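Local coordinates for cupin type-2 domain-containing protein (Ralstonia eutropha, PDB 2OPK) that is a small cupin-fold protein of unestablished function, putatively a mannose-6-phosphate isomerase, at residues B[23-26]-B[32-35]. Sequence-based numbering, arbitrary orientation.
Sequences QPLL and KIER
Gln23 and Arg35 form an antiparallel hydrogen-bonded pair, as do Leu26 and Ile33, but between them the register slips by one residue: a classic beta bulge in the hairpin of strands 21-28 and 31-38, strand 21-28 being outermost, within this chain, in the five-stranded sheet of this cupin domain. The evidence is the shared acceptor Ile33 O, reached from one face of its carbonyl plane by both Leu25 N (2.7 Å) and Leu26 N (3.2 Å). Ile33 N closes the bulge by donating to Leu26 O at 2.9 Å with an almost straight N-H...O angle of 174°. Leu26 and Ile33 run side by side, CD2 of Leu26 lying 3.9 Å from CD1 of Ile33, while Leu25 CD1 approaches Ile33 CG2 at 4.3 Å. Trp56 of the second subunit packs on Leu25 and Ile33, so the bulge adjoins the dimer interface. Glu34 projects from the same face as Pro24, and its OE2 is hydrogen-bonded to His108. Arg35 NH1 bonds to the carbonyls of Leu9 and Ala11. The Arg35 side chain runs beside that of Gln23 and bends at chi3 (83°), which brings the guanidinium to the Gln23 amide, their planes 20° apart; Gln23 OE1 meets the guanidinium edge, accepting from Arg35 NH2 at 2.7 Å and, weakly, from Arg35 NE at 3.3 Å.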
ATOM      1  N   GLN B  23     -13.093  -1.461  -3.286  1.00 14.94           N
ATOM      2  CA  GLN B  23     -12.977  -2.923  -3.298  1.00 16.49           C
ATOM      3  C   GLN B  23     -11.998  -3.374  -2.236  1.00 15.79           C
ATOM      4  O   GLN B  23     -10.813  -3.054  -2.318  1.00 16.52           O
ATOM      5  CB  GLN B  23     -12.527  -3.434  -4.665  1.00 16.11           C
ATOM      6  CG  GLN B  23     -13.584  -3.185  -5.708  1.00 23.88           C
ATOM      7  CD  GLN B  23     -13.244  -3.743  -7.053  1.00 28.14           C
ATOM      8  OE1 GLN B  23     -12.296  -3.307  -7.642  1.00 24.62           O
ATOM      9  NE2 GLN B  23     -14.054  -4.673  -7.566  1.00 22.59           N
ATOM     10  N   PRO B  24     -12.480  -4.128  -1.237  1.00 18.71           N
ATOM     11  CA  PRO B  24     -11.563  -4.587  -0.196  1.00 18.35           C
ATOM     12  C   PRO B  24     -10.586  -5.688  -0.690  1.00 16.26           C
ATOM     13  O   PRO B  24     -10.941  -6.530  -1.476  1.00 17.05           O
ATOM     14  CB  PRO B  24     -12.498  -5.099   0.891  1.00 18.92           C
ATOM     15  CG  PRO B  24     -13.735  -5.513   0.155  1.00 25.13           C
ATOM     16  CD  PRO B  24     -13.862  -4.592  -1.007  1.00 19.46           C
ATOM     17  N   LEU B  25      -9.351  -5.627  -0.228  1.00 16.61           N
ATOM     18  CA  LEU B  25      -8.328  -6.609  -0.544  1.00 14.87           C
ATOM     19  C   LEU B  25      -8.051  -7.514   0.652  1.00 15.37           C
ATOM     20  O   LEU B  25      -7.776  -8.663   0.489  1.00 18.92           O
ATOM     21  CB  LEU B  25      -7.042  -5.876  -0.938  1.00 16.30           C
ATOM     22  CG  LEU B  25      -7.135  -4.843  -2.067  1.00 13.94           C
ATOM     23  CD1 LEU B  25      -5.797  -4.237  -2.375  1.00 20.97           C
ATOM     24  CD2 LEU B  25      -7.700  -5.483  -3.301  1.00 19.11           C
ATOM     25  N   LEU B  26      -8.071  -6.973   1.858  1.00 16.97           N
ATOM     26  CA  LEU B  26      -7.953  -7.782   3.054  1.00 18.24           C
ATOM     27  C   LEU B  26      -8.817  -7.219   4.163  1.00 16.77           C
ATOM     28  O   LEU B  26      -8.830  -6.001   4.378  1.00 18.52           O
ATOM     29  CB  LEU B  26      -6.486  -7.842   3.489  1.00 19.73           C
ATOM     30  CG  LEU B  26      -6.160  -8.750   4.684  1.00 21.36           C
ATOM     31  CD1 LEU B  26      -6.394 -10.202   4.287  1.00 25.00           C
ATOM     32  CD2 LEU B  26      -4.719  -8.557   5.075  1.00 19.89           C
ATOM     33  N   LYS B  32      -8.779  -2.989   7.547  1.00 19.44           N
ATOM     34  CA  LYS B  32      -9.208  -3.127   6.192  1.00 17.08           C
ATOM     35  C   LYS B  32      -8.175  -2.527   5.227  1.00 16.45           C
ATOM     36  O   LYS B  32      -7.719  -1.405   5.417  1.00 16.83           O
ATOM     37  CB  LYS B  32     -10.596  -2.490   6.009  1.00 18.27           C
ATOM     38  CG  LYS B  32     -11.068  -2.434   4.569  1.00 15.59           C
ATOM     39  CD  LYS B  32     -12.545  -2.121   4.452  1.00 24.55           C
ATOM     40  CE  LYS B  32     -12.818  -0.651   4.691  1.00 30.83           C
ATOM     41  NZ  LYS B  32     -14.303  -0.361   4.557  1.00 37.53           N
ATOM     42  N   ILE B  33      -7.827  -3.297   4.208  1.00 15.37           N
ATOM     43  CA  ILE B  33      -7.004  -2.842   3.100  1.00 16.19           C
ATOM     44  C   ILE B  33      -7.911  -2.861   1.894  1.00 14.90           C
ATOM     45  O   ILE B  33      -8.584  -3.867   1.632  1.00 12.79           O
ATOM     46  CB  ILE B  33      -5.805  -3.772   2.839  1.00 16.20           C
ATOM     47  CG1 ILE B  33      -4.946  -3.913   4.104  1.00 16.23           C
ATOM     48  CG2 ILE B  33      -4.913  -3.229   1.717  1.00 18.01           C
ATOM     49  CD1 ILE B  33      -3.763  -4.940   3.919  1.00 13.94           C
ATOM     50  N   GLU B  34      -7.922  -1.760   1.153  1.00 13.18           N
ATOM     51  CA  GLU B  34      -8.794  -1.641   0.004  1.00 14.35           C
ATOM     52  C   GLU B  34      -8.176  -0.817  -1.109  1.00 15.44           C
ATOM     53  O   GLU B  34      -7.334   0.049  -0.887  1.00 12.76           O
ATOM     54  CB  GLU B  34     -10.135  -1.001   0.403  1.00 12.83           C
ATOM     55  CG  GLU B  34     -10.023   0.463   0.794  1.00 17.42           C
ATOM     56  CD  GLU B  34     -11.320   1.071   1.283  1.00 22.06           C
ATOM     57  OE1 GLU B  34     -12.404   0.460   1.067  1.00 21.73           O
ATOM     58  OE2 GLU B  34     -11.221   2.183   1.885  1.00 21.20           O
ATOM     59  N   ARG B  35      -8.668  -1.093  -2.307  1.00 12.33           N
ATOM     60  CA  ARG B  35      -8.376  -0.321  -3.514  1.00 15.77           C
ATOM     61  C   ARG B  35      -9.554   0.665  -3.742  1.00 14.82           C
ATOM     62  O   ARG B  35     -10.715   0.303  -3.521  1.00 13.10           O
ATOM     63  CB  ARG B  35      -8.323  -1.310  -4.651  1.00 14.85           C
ATOM     64  CG  ARG B  35      -8.065  -0.767  -5.920  1.00 23.06           C
ATOM     65  CD  ARG B  35      -7.900  -1.867  -6.927  1.00 17.24           C
ATOM     66  NE  ARG B  35      -9.116  -2.436  -7.508  1.00 18.17           N
ATOM     67  CZ  ARG B  35      -9.141  -2.919  -8.760  1.00 18.81           C
ATOM     68  NH1 ARG B  35      -8.053  -2.858  -9.507  1.00 21.54           N
ATOM     69  NH2 ARG B  35     -10.209  -3.458  -9.301  1.00 20.74           N
TER